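Long-range contacts in N-alpha-acetyltransferase 30 (Saccharomyces cerevisiae, PDB 6YGA), which catalyses, as the catalytic subunit of the NatC complex, transfer of an acetyl group from acetyl-CoA to N-terminal methionines of target proteins: residues M1-Y5 with Y90-I95; P44-Y48 with I102-M107; I62-K68 with Y80-V86; G134-R140 with A151-L156. One frame throughout, in Å; residues are numbered along the deposited sequence.

Contact 1 of 4, residues M1-Y5 with Y90-I95; sequences MEIVY and YRGHGI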
# COMPACT_ATOMS: atom_id res chain seq x y z
N MSE A 1 -19.41 -10.56 38.68
CA MSE A 1 -19.41 -10.92 37.27
C MSE A 1 -19.47 -12.44 37.08
O MSE A 1 -18.71 -13.18 37.70
CB MSE A 1 -18.17 -10.36 36.59
CG MSE A 1 -18.28 -10.23 35.10
SE MSE A 1 -16.65 -9.49 34.34
CE MSE A 1 -15.43 -10.93 34.80
N GLU A 2 -20.39 -12.90 36.20
CA GLU A 2 -20.53 -14.32 35.88
C GLU A 2 -20.79 -14.42 34.37
O GLU A 2 -21.92 -14.58 33.92
CB GLU A 2 -21.66 -14.97 36.69
CG GLU A 2 -21.52 -16.48 36.84
CD GLU A 2 -22.84 -17.16 37.17
OE1 GLU A 2 -23.64 -17.37 36.23
OE2 GLU A 2 -23.08 -17.48 38.35
N ILE A 3 -19.71 -14.34 33.59
CA ILE A 3 -19.84 -14.27 32.14
C ILE A 3 -20.17 -15.64 31.57
O ILE A 3 -19.58 -16.66 31.95
CB ILE A 3 -18.56 -13.69 31.53
CG1 ILE A 3 -18.26 -12.32 32.12
CG2 ILE A 3 -18.69 -13.58 30.02
CD1 ILE A 3 -19.35 -11.30 31.89
N VAL A 4 -21.13 -15.67 30.64
CA VAL A 4 -21.56 -16.89 29.96
C VAL A 4 -21.41 -16.67 28.46
O VAL A 4 -21.82 -15.63 27.94
CB VAL A 4 -23.01 -17.25 30.32
CG1 VAL A 4 -23.47 -18.48 29.56
CG2 VAL A 4 -23.15 -17.46 31.82
N TYR A 5 -20.81 -17.65 27.78
CA TYR A 5 -20.56 -17.60 26.35
C TYR A 5 -21.45 -18.62 25.66
O TYR A 5 -21.38 -19.81 25.96
CB TYR A 5 -19.08 -17.88 26.05
CG TYR A 5 -18.14 -17.01 26.84
CD1 TYR A 5 -17.67 -17.41 28.09
CD2 TYR A 5 -17.71 -15.79 26.34
CE1 TYR A 5 -16.81 -16.61 28.82
CE2 TYR A 5 -16.84 -14.98 27.06
CZ TYR A 5 -16.40 -15.40 28.30
OH TYR A 5 -15.54 -14.62 29.03
N TYR A 90 -16.77 -3.80 30.60
CA TYR A 90 -16.35 -5.18 30.83
C TYR A 90 -14.96 -5.48 30.28
O TYR A 90 -14.56 -6.64 30.25
CB TYR A 90 -17.37 -6.14 30.22
CG TYR A 90 -18.64 -6.27 31.03
CD1 TYR A 90 -19.66 -5.34 30.91
CD2 TYR A 90 -18.80 -7.33 31.92
CE1 TYR A 90 -20.82 -5.46 31.66
CE2 TYR A 90 -19.96 -7.45 32.67
CZ TYR A 90 -20.96 -6.52 32.53
OH TYR A 90 -22.11 -6.64 33.28
N ARG A 91 -14.22 -4.46 29.85
CA ARG A 91 -12.88 -4.69 29.33
C ARG A 91 -11.90 -4.99 30.46
O ARG A 91 -12.07 -4.55 31.60
CB ARG A 91 -12.41 -3.48 28.52
CG ARG A 91 -13.37 -3.09 27.41
CD ARG A 91 -12.63 -2.48 26.22
NE ARG A 91 -13.54 -2.22 25.10
CZ ARG A 91 -13.97 -1.01 24.76
NH1 ARG A 91 -13.57 0.06 25.44
NH2 ARG A 91 -14.79 -0.87 23.73
N GLY A 92 -10.86 -5.75 30.13
CA GLY A 92 -9.84 -6.11 31.09
C GLY A 92 -10.11 -7.37 31.89
O GLY A 92 -9.42 -7.60 32.89
N HIS A 93 -11.07 -8.19 31.47
CA HIS A 93 -11.40 -9.42 32.18
C HIS A 93 -11.20 -10.66 31.30
O HIS A 93 -11.75 -11.72 31.61
CB HIS A 93 -12.84 -9.37 32.71
CG HIS A 93 -13.07 -8.27 33.70
ND1 HIS A 93 -12.36 -8.16 34.87
CD2 HIS A 93 -13.96 -7.25 33.70
CE1 HIS A 93 -12.78 -7.10 35.55
NE2 HIS A 93 -13.76 -6.54 34.86
N GLY A 94 -10.43 -10.53 30.23
CA GLY A 94 -10.20 -11.66 29.34
C GLY A 94 -11.42 -12.13 28.58
O GLY A 94 -11.44 -13.26 28.10
N ILE A 95 -12.43 -11.27 28.44
CA ILE A 95 -13.66 -11.68 27.76
C ILE A 95 -13.42 -11.83 26.26
O ILE A 95 -13.88 -12.80 25.64
CB ILE A 95 -14.79 -10.68 28.05
CG1 ILE A 95 -15.01 -10.56 29.55
CG2 ILE A 95 -16.08 -11.12 27.37
CD1 ILE A 95 -16.06 -9.54 29.92

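Contact 2 of 4, residues P44-Y48 with I102-M107; sequences PELTY and IAIDKM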
# COMPACT_ATOMS: atom_id res chain seq x y z
N PRO A 44 -24.78 -18.65 10.98
CA PRO A 44 -25.28 -18.41 12.34
C PRO A 44 -24.49 -19.15 13.40
O PRO A 44 -24.40 -18.69 14.54
CB PRO A 44 -26.74 -18.89 12.28
CG PRO A 44 -26.72 -19.91 11.20
CD PRO A 44 -25.74 -19.43 10.18
N GLU A 45 -23.89 -20.29 13.04
CA GLU A 45 -23.16 -21.09 14.00
C GLU A 45 -21.79 -20.53 14.34
O GLU A 45 -21.10 -21.08 15.20
CB GLU A 45 -23.01 -22.53 13.47
CG GLU A 45 -22.06 -22.66 12.29
CD GLU A 45 -22.69 -22.25 10.96
OE1 GLU A 45 -23.88 -21.88 10.95
OE2 GLU A 45 -21.99 -22.31 9.93
N LEU A 46 -21.37 -19.44 13.68
CA LEU A 46 -20.04 -18.88 13.85
C LEU A 46 -20.07 -17.50 14.52
O LEU A 46 -19.10 -16.75 14.42
CB LEU A 46 -19.33 -18.81 12.50
CG LEU A 46 -19.15 -20.14 11.77
CD1 LEU A 46 -18.35 -19.96 10.49
CD2 LEU A 46 -18.49 -21.16 12.69
N THR A 47 -21.17 -17.17 15.19
CA THR A 47 -21.28 -15.93 15.95
C THR A 47 -21.61 -16.27 17.40
O THR A 47 -22.54 -17.04 17.66
CB THR A 47 -22.35 -15.01 15.36
OG1 THR A 47 -21.95 -14.58 14.06
CG2 THR A 47 -22.54 -13.78 16.24
N TYR A 48 -20.84 -15.71 18.33
CA TYR A 48 -21.00 -15.98 19.75
C TYR A 48 -21.16 -14.68 20.50
O TYR A 48 -20.67 -13.63 20.08
CB TYR A 48 -19.80 -16.76 20.31
CG TYR A 48 -19.80 -18.22 19.94
CD1 TYR A 48 -19.31 -18.65 18.71
CD2 TYR A 48 -20.31 -19.17 20.81
CE1 TYR A 48 -19.32 -19.99 18.37
CE2 TYR A 48 -20.32 -20.51 20.48
CZ TYR A 48 -19.82 -20.92 19.26
OH TYR A 48 -19.84 -22.25 18.92
N ILE A 102 -13.44 -19.60 21.80
CA ILE A 102 -14.61 -20.43 21.54
C ILE A 102 -14.97 -20.40 20.06
O ILE A 102 -15.49 -21.38 19.52
CB ILE A 102 -15.79 -20.01 22.44
CG1 ILE A 102 -16.94 -21.01 22.32
CG2 ILE A 102 -16.27 -18.61 22.09
CD1 ILE A 102 -18.07 -20.75 23.28
N ALA A 103 -14.69 -19.29 19.37
CA ALA A 103 -14.97 -19.21 17.94
C ALA A 103 -13.98 -20.04 17.14
O ALA A 103 -14.38 -20.77 16.22
CB ALA A 103 -14.95 -17.75 17.48
N ILE A 104 -12.69 -19.96 17.47
CA ILE A 104 -11.70 -20.77 16.77
C ILE A 104 -11.93 -22.25 17.04
O ILE A 104 -11.78 -23.09 16.15
CB ILE A 104 -10.28 -20.33 17.17
CG1 ILE A 104 -10.02 -18.89 16.72
CG2 ILE A 104 -9.23 -21.26 16.56
CD1 ILE A 104 -8.62 -18.40 17.03
N ASP A 105 -12.32 -22.58 18.27
CA ASP A 105 -12.63 -23.97 18.59
C ASP A 105 -13.79 -24.48 17.74
O ASP A 105 -13.77 -25.63 17.28
CB ASP A 105 -12.95 -24.10 20.09
CG ASP A 105 -13.20 -25.53 20.52
OD1 ASP A 105 -14.29 -26.06 20.24
OD2 ASP A 105 -12.29 -26.14 21.13
N LYS A 106 -14.80 -23.64 17.51
CA LYS A 106 -15.92 -24.03 16.66
C LYS A 106 -15.48 -24.22 15.22
O LYS A 106 -15.86 -25.20 14.57
CB LYS A 106 -17.03 -22.97 16.75
CG LYS A 106 -18.20 -23.19 15.80
CD LYS A 106 -18.90 -24.52 16.07
CE LYS A 106 -20.11 -24.70 15.17
NZ LYS A 106 -20.77 -26.02 15.39
N MSE A 107 -14.67 -23.30 14.70
CA MSE A 107 -14.21 -23.36 13.32
C MSE A 107 -13.25 -24.53 13.11
O MSE A 107 -13.26 -25.15 12.04
CB MSE A 107 -13.57 -22.03 12.91
CG MSE A 107 -14.58 -20.88 12.85
SE MSE A 107 -13.89 -19.23 12.06
CE MSE A 107 -13.00 -18.46 13.61

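Contact 3 of 4, residues I62-K68 with Y80-V86; sequences IGCIVCK and YIGMLAV. With EDO (1,2-ethanediol), chain K.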
# COMPACT_ATOMS: atom_id res chain seq x y z
N ILE A 62 -22.78 -8.36 26.27
CA ILE A 62 -21.72 -7.41 26.59
C ILE A 62 -20.48 -7.63 25.74
O ILE A 62 -19.53 -6.82 25.81
CB ILE A 62 -21.35 -7.45 28.09
CG1 ILE A 62 -21.14 -8.89 28.57
CG2 ILE A 62 -22.44 -6.79 28.91
CD1 ILE A 62 -19.71 -9.40 28.47
N GLY A 63 -20.44 -8.69 24.95
CA GLY A 63 -19.36 -8.93 24.02
C GLY A 63 -19.81 -9.92 22.97
O GLY A 63 -20.71 -10.74 23.21
N CYS A 64 -19.18 -9.85 21.80
CA CYS A 64 -19.56 -10.75 20.73
C CYS A 64 -18.42 -10.89 19.73
O CYS A 64 -17.53 -10.04 19.65
CB CYS A 64 -20.82 -10.27 20.01
SG CYS A 64 -20.58 -8.75 19.07
N ILE A 65 -18.47 -11.97 18.97
CA ILE A 65 -17.53 -12.22 17.88
C ILE A 65 -18.33 -12.75 16.70
O ILE A 65 -19.25 -13.56 16.87
CB ILE A 65 -16.40 -13.18 18.31
CG1 ILE A 65 -15.35 -13.33 17.21
CG2 ILE A 65 -16.96 -14.54 18.73
CD1 ILE A 65 -14.13 -14.10 17.66
N VAL A 66 -18.01 -12.27 15.50
CA VAL A 66 -18.73 -12.61 14.29
C VAL A 66 -17.74 -13.19 13.29
O VAL A 66 -16.72 -12.56 12.98
CB VAL A 66 -19.45 -11.39 13.69
CG1 VAL A 66 -20.28 -11.80 12.50
CG2 VAL A 66 -20.32 -10.71 14.74
N CYS A 67 -18.02 -14.40 12.80
CA CYS A 67 -17.08 -15.13 11.96
C CYS A 67 -17.79 -15.71 10.75
O CYS A 67 -19.01 -15.88 10.73
CB CYS A 67 -16.40 -16.25 12.75
SG CYS A 67 -15.58 -15.68 14.25
N LYS A 68 -16.99 -16.02 9.73
CA LYS A 68 -17.44 -16.73 8.54
C LYS A 68 -16.36 -17.74 8.16
O LYS A 68 -15.24 -17.71 8.66
CB LYS A 68 -17.71 -15.78 7.37
CG LYS A 68 -16.45 -15.40 6.60
CD LYS A 68 -16.73 -14.42 5.47
CE LYS A 68 -15.55 -14.33 4.52
NZ LYS A 68 -15.34 -15.61 3.77
N TYR A 80 -12.63 -17.00 9.14
CA TYR A 80 -12.41 -15.56 9.11
C TYR A 80 -13.12 -14.91 10.29
O TYR A 80 -14.30 -15.17 10.52
CB TYR A 80 -12.90 -14.96 7.79
CG TYR A 80 -12.75 -13.46 7.70
CD1 TYR A 80 -11.50 -12.88 7.55
CD2 TYR A 80 -13.86 -12.63 7.77
CE1 TYR A 80 -11.36 -11.51 7.47
CE2 TYR A 80 -13.73 -11.26 7.68
CZ TYR A 80 -12.48 -10.70 7.54
OH TYR A 80 -12.34 -9.34 7.46
N ILE A 81 -12.39 -14.07 11.02
CA ILE A 81 -12.94 -13.33 12.15
C ILE A 81 -13.28 -11.93 11.65
O ILE A 81 -12.38 -11.11 11.41
CB ILE A 81 -11.97 -13.29 13.33
CG1 ILE A 81 -11.69 -14.71 13.84
CG2 ILE A 81 -12.50 -12.41 14.45
CD1 ILE A 81 -10.72 -14.77 15.01
N GLY A 82 -14.57 -11.64 11.49
CA GLY A 82 -14.99 -10.37 10.94
C GLY A 82 -15.07 -9.26 11.97
O GLY A 82 -14.54 -8.16 11.74
N MSE A 83 -15.72 -9.52 13.10
CA MSE A 83 -15.88 -8.51 14.14
C MSE A 83 -15.66 -9.06 15.55
O MSE A 83 -16.00 -10.20 15.86
CB MSE A 83 -17.27 -7.88 14.06
CG MSE A 83 -17.49 -7.05 12.80
SE MSE A 83 -18.36 -8.04 11.36
CE MSE A 83 -20.20 -7.99 12.03
N LEU A 84 -15.10 -8.21 16.41
CA LEU A 84 -14.89 -8.53 17.82
C LEU A 84 -15.10 -7.26 18.63
O LEU A 84 -14.37 -6.29 18.45
CB LEU A 84 -13.48 -9.09 18.06
CG LEU A 84 -13.17 -9.52 19.50
CD1 LEU A 84 -14.09 -10.66 19.94
CD2 LEU A 84 -11.71 -9.93 19.62
N ALA A 85 -16.10 -7.28 19.50
CA ALA A 85 -16.43 -6.12 20.32
C ALA A 85 -16.70 -6.57 21.75
O ALA A 85 -17.31 -7.62 21.97
CB ALA A 85 -17.64 -5.36 19.77
N VAL A 86 -16.21 -5.78 22.71
CA VAL A 86 -16.46 -6.00 24.13
C VAL A 86 -16.86 -4.67 24.74
O VAL A 86 -16.22 -3.65 24.47
CB VAL A 86 -15.22 -6.58 24.85
CG1 VAL A 86 -15.39 -6.50 26.36
CG2 VAL A 86 -14.98 -8.02 24.42
C1 EDO K . -9.92 -8.58 14.24
O1 EDO K . -9.80 -7.89 15.49
C2 EDO K . -11.40 -8.79 13.92
O2 EDO K . -12.03 -7.51 13.81

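Contact 4 of 4, residues G134-R140 with A151-L156; sequences GFIRMKR and AFKLIL. With EDO (1,2-ethanediol), chain B.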
# COMPACT_ATOMS: atom_id res chain seq x y z
N GLY A 134 -0.90 -17.99 18.64
CA GLY A 134 -0.14 -18.62 17.58
C GLY A 134 -0.24 -17.93 16.24
O GLY A 134 0.44 -18.35 15.30
N PHE A 135 -1.06 -16.89 16.13
CA PHE A 135 -1.14 -16.12 14.90
C PHE A 135 0.22 -15.51 14.58
O PHE A 135 0.97 -15.12 15.48
CB PHE A 135 -2.18 -15.01 15.03
CG PHE A 135 -3.60 -15.47 14.85
CD1 PHE A 135 -4.33 -15.98 15.91
CD2 PHE A 135 -4.23 -15.36 13.61
CE1 PHE A 135 -5.64 -16.39 15.75
CE2 PHE A 135 -5.54 -15.76 13.44
CZ PHE A 135 -6.25 -16.28 14.51
N ILE A 136 0.53 -15.43 13.29
CA ILE A 136 1.70 -14.71 12.81
C ILE A 136 1.26 -13.78 11.69
O ILE A 136 0.26 -14.01 11.01
CB ILE A 136 2.83 -15.64 12.33
CG1 ILE A 136 2.33 -16.60 11.25
CG2 ILE A 136 3.43 -16.40 13.50
CD1 ILE A 136 3.41 -17.50 10.68
N ARG A 137 2.03 -12.71 11.51
CA ARG A 137 1.75 -11.73 10.47
C ARG A 137 2.25 -12.24 9.13
O ARG A 137 3.42 -12.60 8.98
CB ARG A 137 2.42 -10.40 10.82
CG ARG A 137 2.22 -10.01 12.28
CD ARG A 137 3.11 -8.85 12.70
NE ARG A 137 3.03 -8.63 14.14
CZ ARG A 137 3.78 -7.76 14.81
NH1 ARG A 137 4.68 -7.03 14.17
NH2 ARG A 137 3.63 -7.63 16.12
N MSE A 138 1.35 -12.28 8.15
CA MSE A 138 1.69 -12.81 6.84
C MSE A 138 1.72 -11.73 5.77
O MSE A 138 2.16 -11.97 4.64
CB MSE A 138 0.69 -13.90 6.44
CG MSE A 138 0.82 -15.17 7.26
SE MSE A 138 2.61 -15.92 7.14
CE MSE A 138 2.61 -16.39 5.24
N LYS A 139 1.27 -10.52 6.12
CA LYS A 139 1.14 -9.47 5.13
C LYS A 139 0.94 -8.14 5.84
O LYS A 139 0.37 -8.09 6.93
CB LYS A 139 -0.03 -9.75 4.18
CG LYS A 139 -0.04 -8.94 2.89
CD LYS A 139 -1.22 -9.37 2.03
CE LYS A 139 -1.14 -8.82 0.62
NZ LYS A 139 -2.25 -9.34 -0.22
N ARG A 140 1.41 -7.07 5.21
CA ARG A 140 1.17 -5.71 5.68
C ARG A 140 0.54 -4.91 4.55
O ARG A 140 1.07 -4.88 3.43
CB ARG A 140 2.47 -5.04 6.13
CG ARG A 140 2.25 -3.73 6.90
CD ARG A 140 3.58 -3.04 7.18
NE ARG A 140 3.41 -1.74 7.83
CZ ARG A 140 3.76 -1.47 9.08
NH1 ARG A 140 4.30 -2.41 9.84
NH2 ARG A 140 3.57 -0.25 9.58
N ALA A 151 -2.33 -2.15 7.98
CA ALA A 151 -2.90 -3.33 8.61
C ALA A 151 -1.90 -4.47 8.53
O ALA A 151 -1.02 -4.50 7.67
CB ALA A 151 -4.21 -3.77 7.95
N PHE A 152 -2.07 -5.42 9.44
CA PHE A 152 -1.42 -6.72 9.37
C PHE A 152 -2.48 -7.76 9.02
O PHE A 152 -3.61 -7.69 9.50
CB PHE A 152 -0.74 -7.09 10.69
CG PHE A 152 0.59 -6.42 10.92
CD1 PHE A 152 1.47 -6.23 9.87
CD2 PHE A 152 0.96 -5.98 12.18
CE1 PHE A 152 2.70 -5.61 10.08
CE2 PHE A 152 2.18 -5.36 12.40
CZ PHE A 152 3.05 -5.18 11.35
N LYS A 153 -2.10 -8.71 8.17
CA LYS A 153 -2.92 -9.88 7.91
C LYS A 153 -2.39 -11.01 8.78
O LYS A 153 -1.25 -11.45 8.62
CB LYS A 153 -2.85 -10.26 6.43
CG LYS A 153 -3.77 -11.40 6.02
CD LYS A 153 -3.68 -11.66 4.53
CE LYS A 153 -4.86 -12.47 4.04
NZ LYS A 153 -4.94 -12.47 2.55
N LEU A 154 -3.22 -11.47 9.72
CA LEU A 154 -2.83 -12.51 10.67
C LEU A 154 -3.47 -13.83 10.26
O LEU A 154 -4.64 -13.88 9.89
CB LEU A 154 -3.26 -12.15 12.09
CG LEU A 154 -2.75 -10.82 12.63
CD1 LEU A 154 -3.23 -10.57 14.06
CD2 LEU A 154 -1.24 -10.78 12.56
N ILE A 155 -2.68 -14.90 10.34
CA ILE A 155 -3.12 -16.25 9.98
C ILE A 155 -2.67 -17.22 11.06
O ILE A 155 -1.51 -17.19 11.50
CB ILE A 155 -2.57 -16.67 8.61
CG1 ILE A 155 -3.11 -15.75 7.51
CG2 ILE A 155 -2.94 -18.12 8.31
CD1 ILE A 155 -2.77 -16.21 6.12
N LEU A 156 -3.58 -18.08 11.49
CA LEU A 156 -3.30 -19.15 12.44
C LEU A 156 -3.54 -20.48 11.74
O LEU A 156 -4.70 -20.81 11.41
CB LEU A 156 -4.18 -19.03 13.68
CG LEU A 156 -4.14 -20.19 14.68
CD1 LEU A 156 -2.81 -20.22 15.41
CD2 LEU A 156 -5.30 -20.11 15.66
C1 EDO B . 5.92 -15.00 4.54
O1 EDO B . 6.90 -14.46 5.43
C2 EDO B . 5.22 -13.88 3.78
O2 EDO B . 4.48 -13.06 4.69

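Contact 1 of 4, residues M1-Y5 with Y90-I95
This is a surface contact without hydrogen bonds: Met1, just before edge strand 3-7, and Ile3 and Tyr5 within it lean on Tyr90 and His93 in the loop before helix 95-109 and on Ile95 at its first turn. Met1, modelled as selenomethionine, touches both rings of the loop. Its CG stands anti to the backbone N (chi1 -159°), and after a straight run the chain bends at the selenium, which brings CE off-centre over the His93 imidazole in a CH-pi contact, 4.1 Å from the ring centroid. Met1 SE lies oblique to that ring, 3.6 Å from His93 CD2. The selenium also makes a Met-aromatic contact with Tyr90, coming in obliquely with Met1 SE 3.9 Å from Tyr90 CD2. Since Met1 also touches a crystal neighbour, its exact pose may owe something to the lattice.

The loop carries the GNAT signature Arg-x-x-Gly-x-Ala, beginning at Arg91 and passing through Gly94, the N-cap of the helix; in this family that turn receives the pyrophosphate of acetyl-CoA, and it probably does so here. Ile3 touches Tyr90 and Ile95, its CD1 4.0 Å from Tyr90 CE2 and its CG1 4.2 Å from Ile95 CD1, the two isoleucines running at about a right angle. Further along the strand, Ile95 CG2 meets the edge of the Tyr5 ring, 3.9 Å from Tyr5 CE2, while Tyr5 OH sits 3.7 Å from Ile95 CA. The Tyr90 hydroxyl turns to Asp52, whose carboxylate is also hydrogen-bonded to the backbone N of Glu2.

Contact 2 of 4, residues P44-Y48 with I102-M107
Tyr48 carries most of this contact, its ring set against the side of helix 95-109 with no hydrogen bond between the two segments. The CH-pi part belongs to Ile102. A chi1 of -171° carries its CG1 away from the backbone N and over one face of the Tyr48 ring, 4.2 Å from the centroid and 23° off the normal, displaced toward the rim; the chain runs on so that Ile102 CD1 lies 3.6 Å from Tyr48 CE2. One helical turn on, Lys106 passes across the phenol end at about a right angle, with Lys106 CB 3.6 Å from Tyr48 OH.

Purely apolar contacts extend this toward Leu46. Its CD2 touches two residues of the helix, 3.7 Å from Lys106 CG and 3.9 Å from Met107 CG. Met107 is selenomethionine.

Polar groups meet here mainly through their carbon parts. A bend at chi2 (61°) swings the Lys106 methylenes alongside the Glu45 carbonyl, Lys106 CG lying 3.6 Å from Glu45 O, and Lys106 CE comes within 4.0 Å of Glu45 CB. The charged ends go separate ways: Glu45 OE2 stays 6.7 Å from Lys106 NZ, and the ammonium forms its salt bridge with Glu110, further along the chain.

In the GNAT fold this helix packs on one face of the central sheet, and the contact joins it to strand 47-52 and the turn before it. Tyr5 of strand 3-7 touches Ile102, Ile65 and Cys67 of strand 61-72 meet Ala103 and Met107, and Ile104, on another side of the helix, reaches Phe578 of the N-alpha-acetyltransferase 35 chain.

Contact 3 of 4, residues I62-K68 with Y80-V86
Met83 and Val66 lie side by side and point the same way from an antiparallel hairpin. Met83, a selenomethionine, folds back at chi2 (95°) and chi3, which brings its CE onto the fork of the valine, 3.8 Å from both Val66 CG1 and Val66 CG2. Further along this face Lys68 and Tyr80 cross obliquely, Lys68 CG 3.8 Å from Tyr80 CB; their polar ends go to Asp70 and Glu118. On the opposite face Ile65 touches two residues of the partner strand, its CB 3.8 Å from Leu84 CD1 and its CD1 4.0 Å from Ile81 CG2.

The register slips by one at a classic beta bulge, where Gly82 and Met83 both face Val66. Val66 O takes two N-H groups, a short, bent bond from Gly82 N (2.8 Å, 140°) and a longer one from Met83 N (3.2 Å). A bulge in this strand is a hallmark of GNAT enzymes, where the strand lines the acetyl-CoA cleft; in this apo structure an ethanediol hydrogen-bonds weakly to Gly82 O.

Strand 47-52 continues the sheet beyond 61-72, and strand 114-120 beyond 76-86. Helices 13-26 and 33-40 pack on Val66 and Met83, while helix 95-109 lies on the face that carries Ile65.

Contact 4 of 4, residues G134-R140 with A151-L156
Leu156 presses its CB almost squarely onto the middle of the Phe135 ring, 3.4 Å from the centroid and 6° off the normal, a CH-pi contact at one end of the hairpin formed by strands 136-141 and 151-157. At the other end two arginines border Phe152. Arg137, extended from CG to NE, lays its CD over one ring face, 3.7 Å from the centroid, and its guanidinium follows at 19° to the ring plane, with Arg137 NH1 3.5 Å from Phe152 CE2. Arg140 meets the same ring with the guanidinium and ring planes 85° apart, Arg140 NH1 lying 3.4 Å from Phe152 CZ. Arg137 CG also runs beside Leu154 CD2. Met138 CG, of a selenomethionine, rests 3.9 Å from Ile155 CD1, on the face that carries Ile155.

Backbone bonds hold these pairs in place. Ile136 and Ile155 exchange both their N-H groups; beyond them Met138 N gives a straight bond to Lys153 O (2.8 Å), and Lys153 N bonds to Lys139 O. Gly134, in the Schellman motif that ends helix 124-131, turns the chain into the hairpin, and Leu156 CD1 lies 3.5 Å from Gly134 C.

Further out, Glu131 pairs with Arg137 and Asp150 with Arg140, while Arg137 NH1 and Arg140 NH1 donate to Asp458 O and Leu457 O of the N-alpha-acetyltransferase 35 chain. Each guanidinium thus serves three partners, aromatic ring, carboxylate and a carbonyl of the other subunit, so the edge of the catalytic subunit's sheet is joined to its neighbour by apolar packing and directed hydrogen bonds together.

All four contacts hang on one mixed sheet, whose strands run 3-7, 47-52, 61-72, 76-86, 114-120, 151-157 and 136-141 across it. Contact 3 lies close to the spatial centre of the subunit, nested within the loops closed by contacts 1 and 2, which themselves interleave along the sequence; contact 4 follows after the other three. Contacts 2 and 3 have centres about 9 Å apart and join through Tyr48 and Ile65, whereas contacts 1 and 4, at opposite edges of the sheet, are about 26 Å apart between centres. Helix 95-109 links contact 1 to contact 2, and its Ile104 touches Phe135 and Leu156 of contact 4, tying the side of the probable cofactor-binding loop to the edge that meets N-alpha-acetyltransferase 35.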